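Local coordinates for protein maleylacetate reductase (PDB 3HL0) that reduces maleylacetate to 3-oxoadipate, probably with NADH and in the catabolism of gamma-resorcylate, as a member of the iron-containing alcohol dehydrogenase family, at residues Asp252-His255 with Ala256-His259; Gly170-Ala173 with Met174-Ala178; Val235-Ser238 with Leu239-Leu243. All coordinates share one frame; numbering follows the deposited sequence. Where two conformers were deposited one is given.

Contact 1 of 3, residues Asp252-His255 with Ala256-His259; sequences DLPH and AETH. With NAD (nicotinamide-adenine-dinucleotide), chain D.
The imidazole of H255 is held between the cofactor and H259, one turn further along the helix. Over the centre of one ring face sits the nicotinamide-side ribose of NAD, with H255 CE1 3.5 Å from C2D. Over the opposite face, displaced toward the rim, comes H259 CD2; the nearest side-chain atoms of the two histidines are H255 CE1 and H259 NE2, also 3.5 Å apart. Their planes are inclined at 54°, so the two rings meet obliquely. H255 can reach the ribose because its CG is anti to the backbone N (chi1 170°), while H255 O accepts H259 N and also lies at the edge of the H259 ring.

Behind this layer the chain turns into helix 255-271 at P254, the N-cap residue. P254 O accepts twice, from T258 N at 3.1 Å and from T258 OG1 at 2.7 Å, the two donors coming from opposite faces of the carbonyl plane. The hydroxyl also lies 3.2 Å from L253 CB, and E257, bent at chi2, lays OE1 against P254 CB. P162 of the second subunit packs on P254. With the first turn tied at its start and the H255 ring between the NAD ribose and the H259 ring, H255 lines the NAD pocket mainly through van der Waals contact, and its tilt is restricted from both faces.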
# COMPACT_ATOMS: atom_id res chain seq x y z
N ASP A 252 -11.16 1.55 -6.46
CA ASP A 252 -10.20 1.30 -5.39
C ASP A 252 -8.75 1.25 -5.87
O ASP A 252 -7.95 0.43 -5.41
CB ASP A 252 -10.60 0.01 -4.66
CG ASP A 252 -12.06 0.04 -4.28
OD1 ASP A 252 -12.42 0.87 -3.43
OD2 ASP A 252 -12.86 -0.72 -4.87
N LEU A 253 -8.41 2.14 -6.79
CA LEU A 253 -7.05 2.16 -7.36
C LEU A 253 -6.06 2.80 -6.40
O LEU A 253 -6.43 3.67 -5.64
CB LEU A 253 -7.05 2.95 -8.67
CG LEU A 253 -7.99 2.45 -9.78
CD1 LEU A 253 -7.64 3.16 -11.07
CD2 LEU A 253 -7.81 0.94 -9.99
N PRO A 254 -4.79 2.39 -6.47
CA PRO A 254 -3.75 3.03 -5.67
C PRO A 254 -3.70 4.53 -6.03
O PRO A 254 -3.66 4.87 -7.21
CB PRO A 254 -2.47 2.32 -6.13
CG PRO A 254 -2.91 1.01 -6.64
CD PRO A 254 -4.26 1.27 -7.27
N HIS A 255 -3.66 5.38 -5.02
CA HIS A 255 -3.84 6.84 -5.21
C HIS A 255 -2.76 7.50 -6.09
O HIS A 255 -3.05 8.05 -7.19
CB HIS A 255 -3.88 7.53 -3.86
CG HIS A 255 -3.82 9.01 -3.96
ND1 HIS A 255 -4.94 9.76 -4.25
CD2 HIS A 255 -2.78 9.88 -3.87
CE1 HIS A 255 -4.60 11.04 -4.31
NE2 HIS A 255 -3.30 11.14 -4.06
N ALA A 256 -1.51 7.47 -5.62
CA ALA A 256 -0.46 8.19 -6.34
C ALA A 256 -0.26 7.62 -7.74
O ALA A 256 -0.05 8.35 -8.71
CB ALA A 256 0.87 8.14 -5.55
N GLU A 257 -0.41 6.30 -7.87
CA GLU A 257 -0.23 5.66 -9.18
C GLU A 257 -1.30 6.08 -10.18
O GLU A 257 -1.00 6.19 -11.36
CB GLU A 257 -0.36 4.15 -9.01
CG GLU A 257 0.87 3.49 -8.38
CD GLU A 257 0.90 3.51 -6.85
OE1 GLU A 257 0.11 4.23 -6.16
OE2 GLU A 257 1.72 2.73 -6.30
N THR A 258 -2.52 6.29 -9.69
CA THR A 258 -3.62 6.77 -10.57
C THR A 258 -3.29 8.15 -11.15
O THR A 258 -3.42 8.38 -12.35
CB THR A 258 -4.94 6.82 -9.80
OG1 THR A 258 -5.25 5.49 -9.35
CG2 THR A 258 -6.08 7.27 -10.71
N HIS A 259 -2.76 9.02 -10.29
CA HIS A 259 -2.29 10.35 -10.76
C HIS A 259 -1.18 10.23 -11.77
O HIS A 259 -1.20 10.87 -12.78
CB HIS A 259 -1.80 11.17 -9.60
CG HIS A 259 -2.89 11.81 -8.84
ND1 HIS A 259 -3.32 13.09 -9.09
CD2 HIS A 259 -3.68 11.32 -7.85
CE1 HIS A 259 -4.35 13.36 -8.29
NE2 HIS A 259 -4.59 12.30 -7.54
PA NAD D . 0.13 7.44 2.08
O1A NAD D . 0.08 8.51 3.12
O2A NAD D . -1.08 6.62 1.87
O5B NAD D . 1.47 6.59 2.30
C5B NAD D . 1.60 5.34 1.62
C4B NAD D . 2.53 4.47 2.45
O4B NAD D . 3.84 5.02 2.42
C3B NAD D . 2.08 4.39 3.92
O3B NAD D . 2.16 3.05 4.44
C2B NAD D . 3.08 5.31 4.60
O2B NAD D . 3.31 4.97 5.95
C1B NAD D . 4.34 5.12 3.75
N9A NAD D . 5.28 6.26 3.83
C8A NAD D . 4.99 7.60 3.64
N7A NAD D . 6.12 8.32 3.79
C5A NAD D . 7.15 7.48 4.09
C6A NAD D . 8.51 7.69 4.35
N6A NAD D . 9.16 8.85 4.07
N1A NAD D . 9.27 6.56 4.64
C2A NAD D . 8.71 5.30 4.63
N3A NAD D . 7.39 5.08 4.37
C4A NAD D . 6.62 6.18 4.10
O3 NAD D . 0.41 8.08 0.60
PN NAD D . 0.18 9.58 0.03
O1N NAD D . 0.21 9.42 -1.45
O2N NAD D . 1.16 10.42 0.71
O5D NAD D . -1.31 9.99 0.46
C5D NAD D . -2.46 9.50 -0.22
C4D NAD D . -3.68 9.93 0.59
O4D NAD D . -3.61 11.34 0.78
C3D NAD D . -4.95 9.66 -0.19
O3D NAD D . -5.99 9.34 0.76
C2D NAD D . -5.22 10.98 -0.87
O2D NAD D . -6.58 11.19 -1.24
C1D NAD D . -4.76 11.95 0.20
N1N NAD D . -4.40 13.27 -0.31
C2N NAD D . -5.12 14.32 0.17
C3N NAD D . -4.82 15.59 -0.29
C7N NAD D . -5.63 16.66 0.33
O7N NAD D . -5.28 17.90 -0.05
N7N NAD D . -6.63 16.39 1.19
C4N NAD D . -3.76 15.85 -1.22
C5N NAD D . -3.05 14.75 -1.71
C6N NAD D . -3.39 13.46 -1.25

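Contact 2 of 3, residues Gly170-Ala173 with Met174-Ala178; sequences GLNA and MAHAA
A173 O draws in two amides of the next turn, both by weak bonds: H176 N at 3.0 Å with a strongly bent N-H...O angle of 124°, and A177 N at 3.4 Å but much straighter. H176 N is shared in turn, since it also makes a weak bond to N172 O, so a weak i+3 bond sits beside the usual i+4 bonds of the alpha helix. On the earlier side the bonds are firmer, M174 N to G170 O and A175 N to L171 O, the latter 2.9 Å long.

The side chains of N172 and H176 lie on one flank. With CG of H176 beside its backbone N (chi1 -51°), the ring folds back over the preceding turn and N172 O stands 3.3 Å above the centre of one face. N172 OD1 comes up to H176 CE1 at 3.3 Å, the amide plane turned 66° from the ring. Both ring nitrogens of H176 are engaged, ND1 with H241 and NE2 with the carbonyl of A122, which fixes its rotation. On another flank L171 CD2 touches the selenium of M174, a selenomethionine, at 4.0 Å; both pack on helix 289-300, M174 also on 188-210 and L171 on 255-271. Helix 163-180 is thus a buried helix of the C-terminal all-helical domain of iron-containing alcohol dehydrogenases, turning its N172 and H176 flank to the NAD site.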
# COMPACT_ATOMS: atom_id res chain seq x y z
N GLY A 170 5.62 12.05 -6.45
CA GLY A 170 6.19 13.27 -7.08
C GLY A 170 5.32 13.69 -8.25
O GLY A 170 5.06 14.88 -8.44
N LEU A 171 4.85 12.71 -9.05
CA LEU A 171 3.92 13.05 -10.14
C LEU A 171 2.56 13.56 -9.63
O LEU A 171 1.95 14.42 -10.28
CB LEU A 171 3.75 11.88 -11.14
CG LEU A 171 5.01 11.57 -11.95
CD1 LEU A 171 4.88 10.13 -12.53
CD2 LEU A 171 5.18 12.59 -13.06
N ASN A 172 2.09 13.03 -8.49
CA ASN A 172 0.87 13.55 -7.84
C ASN A 172 1.04 15.04 -7.49
O ASN A 172 0.14 15.86 -7.72
CB ASN A 172 0.59 12.70 -6.57
CG ASN A 172 -0.72 13.07 -5.84
OD1 ASN A 172 -1.62 13.74 -6.34
ND2 ASN A 172 -0.81 12.57 -4.62
N ALA A 173 2.21 15.39 -6.96
CA ALA A 173 2.49 16.81 -6.67
C ALA A 173 2.44 17.62 -7.96
O ALA A 173 1.78 18.68 -8.04
CB ALA A 173 3.90 16.95 -6.01
N MSE A 174 3.13 17.14 -8.98
CA MSE A 174 3.18 17.85 -10.27
C MSE A 174 1.77 18.06 -10.83
O MSE A 174 1.48 19.10 -11.45
CB MSE A 174 4.03 17.12 -11.29
CG MSE A 174 5.47 17.17 -10.88
SE MSE A 174 6.64 16.15 -12.03
CE MSE A 174 6.30 17.01 -13.64
N ALA A 175 0.87 17.09 -10.60
CA ALA A 175 -0.50 17.26 -11.08
C ALA A 175 -1.20 18.49 -10.49
O ALA A 175 -1.95 19.17 -11.18
CB ALA A 175 -1.32 15.97 -10.79
N HIS A 176 -0.97 18.76 -9.18
CA HIS A 176 -1.58 19.93 -8.51
C HIS A 176 -1.10 21.19 -9.25
O HIS A 176 -1.92 22.07 -9.56
CB HIS A 176 -1.13 20.04 -7.05
CG HIS A 176 -1.29 18.80 -6.22
ND1 HIS A 176 -2.30 17.87 -6.37
CD2 HIS A 176 -0.54 18.39 -5.16
CE1 HIS A 176 -2.15 16.92 -5.46
NE2 HIS A 176 -1.11 17.23 -4.69
N ALA A 177 0.21 21.26 -9.53
CA ALA A 177 0.77 22.46 -10.20
C ALA A 177 0.29 22.62 -11.62
O ALA A 177 -0.06 23.72 -12.06
CB ALA A 177 2.28 22.42 -10.16
N ALA A 178 0.23 21.50 -12.35
CA ALA A 178 -0.16 21.56 -13.74
C ALA A 178 -1.60 22.10 -13.86
O ALA A 178 -1.88 22.99 -14.68
CB ALA A 178 -0.04 20.16 -14.37

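Contact 3 of 3, residues Val235-Ser238 with Leu239-Leu243; sequences VGMS and LHHKL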
# COMPACT_ATOMS: atom_id res chain seq x y z
N VAL A 235 -6.25 27.26 -5.40
CA VAL A 235 -7.07 27.45 -6.59
C VAL A 235 -7.81 26.16 -6.96
O VAL A 235 -7.53 25.08 -6.39
CB VAL A 235 -6.25 28.04 -7.78
CG1 VAL A 235 -5.59 29.37 -7.34
CG2 VAL A 235 -5.14 27.05 -8.27
N GLY A 236 -8.76 26.25 -7.87
CA GLY A 236 -9.61 25.12 -8.16
C GLY A 236 -8.92 24.16 -9.14
O GLY A 236 -8.36 24.57 -10.15
N MSE A 237 -9.00 22.87 -8.83
CA MSE A 237 -8.55 21.85 -9.76
C MSE A 237 -9.67 21.56 -10.78
O MSE A 237 -10.73 22.23 -10.80
CB MSE A 237 -8.16 20.60 -8.96
CG MSE A 237 -7.07 20.84 -7.90
SE MSE A 237 -5.32 21.29 -8.61
CE MSE A 237 -5.43 23.26 -8.50
N SER A 238 -9.45 20.59 -11.67
CA SER A 238 -10.37 20.39 -12.78
C SER A 238 -10.32 18.92 -13.18
O SER A 238 -10.23 18.06 -12.29
CB SER A 238 -10.05 21.38 -13.93
OG SER A 238 -11.05 21.22 -14.95
N LEU A 239 -10.33 18.64 -14.48
CA LEU A 239 -10.47 17.28 -14.99
C LEU A 239 -9.51 16.27 -14.32
O LEU A 239 -9.91 15.17 -13.95
CB LEU A 239 -10.23 17.29 -16.50
CG LEU A 239 -10.05 15.92 -17.15
CD1 LEU A 239 -11.33 15.11 -17.03
CD2 LEU A 239 -9.62 16.11 -18.62
N HIS A 240 -8.24 16.64 -14.20
CA HIS A 240 -7.32 15.63 -13.69
C HIS A 240 -7.70 15.16 -12.31
O HIS A 240 -7.78 13.95 -12.06
CB HIS A 240 -5.87 16.11 -13.73
CG HIS A 240 -4.94 15.11 -13.11
ND1 HIS A 240 -4.45 14.01 -13.78
CD2 HIS A 240 -4.52 14.99 -11.83
CE1 HIS A 240 -3.73 13.28 -12.94
NE2 HIS A 240 -3.77 13.85 -11.74
N HIS A 241 -7.88 16.09 -11.38
CA HIS A 241 -8.15 15.65 -10.00
C HIS A 241 -9.56 15.02 -9.90
O HIS A 241 -9.73 14.08 -9.14
CB HIS A 241 -7.94 16.81 -9.00
CG HIS A 241 -6.50 17.22 -8.88
ND1 HIS A 241 -5.84 17.93 -9.87
CD2 HIS A 241 -5.59 17.04 -7.88
CE1 HIS A 241 -4.59 18.15 -9.49
NE2 HIS A 241 -4.40 17.60 -8.30
N LYS A 242 -10.53 15.53 -10.64
CA LYS A 242 -11.89 14.93 -10.62
C LYS A 242 -11.88 13.50 -11.13
O LYS A 242 -12.44 12.60 -10.48
CB LYS A 242 -12.85 15.79 -11.43
CG LYS A 242 -13.10 17.16 -10.77
CD LYS A 242 -14.12 17.07 -9.64
CE LYS A 242 -14.72 18.43 -9.32
NZ LYS A 242 -13.77 19.29 -8.55
N LEU A 243 -11.18 13.27 -12.23
CA LEU A 243 -11.12 11.93 -12.82
C LEU A 243 -10.38 10.98 -11.90
O LEU A 243 -10.79 9.82 -11.77
CB LEU A 243 -10.52 11.97 -14.22
CG LEU A 243 -10.51 10.67 -15.03
CD1 LEU A 243 -12.00 10.24 -15.21
CD2 LEU A 243 -9.84 10.92 -16.37
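The chain runs extended from V235 through M237 and enters helix 239-251 at S238, the N-cap residue, whose carbonyl receives K242 N at 3.0 Å in an almost linear bond (172°). M237, a selenomethionine, then reaches over the first turn to H241. Bends at chi2 (-67°) and chi3 lay its chain across one face of the imidazole: CG sits 3.8 Å from the ring centroid and close to the ring normal, a CH-pi contact, while the selenium lies nearer the rim, 3.3 Å from H241 CE1, in a Met-aromatic contact over the same face. H240 CD2 covers the opposite face, again toward the rim, so H241 is flanked by its own neighbour in sequence and by the residue four before it.

What fixes the ring's rotation comes from helix 163-180, which engages both nitrogens, E179 being hydrogen-bonded to ND1. E179 also takes the backbone amides of S238 and H240, so one carboxylate ties the start of helix 239-251 to the histidine. S238 makes no capping bond through its side chain; OG, anti to the backbone N, is hydrogen-bonded to the carbonyl of W329. K242 CG lies 3.4 Å from S238 O, and the side chain forms a cation-pi pair with Y328.

The first turn of helix 239-251 thus carries H241 about 7 Å from the bound NAD, in the helical C-terminal part of the iron-containing alcohol dehydrogenase fold. Packed on both faces and bonded at both nitrogens, the imidazole is held in one orientation.

Along the chain the order is contact 2, on helix 163-180, then contact 3, where the loop after helix 215-234 enters helix 239-251, then contact 1, at the start of helix 255-271. In space the three lie close, centre to centre: about 11 Å between contacts 2 and 3, about 13 Å between 1 and 2, and about 15 Å between 1 and 3. All lie in the helical C-terminal family region, beside the NAD that is also bound by T42, S98, T120 and T127. Contact 2 touches both others, and H259 of contact 1 meets the H240 and H241 rings of contact 3. Three helices thereby bring five histidines together, with H255 on the cofactor.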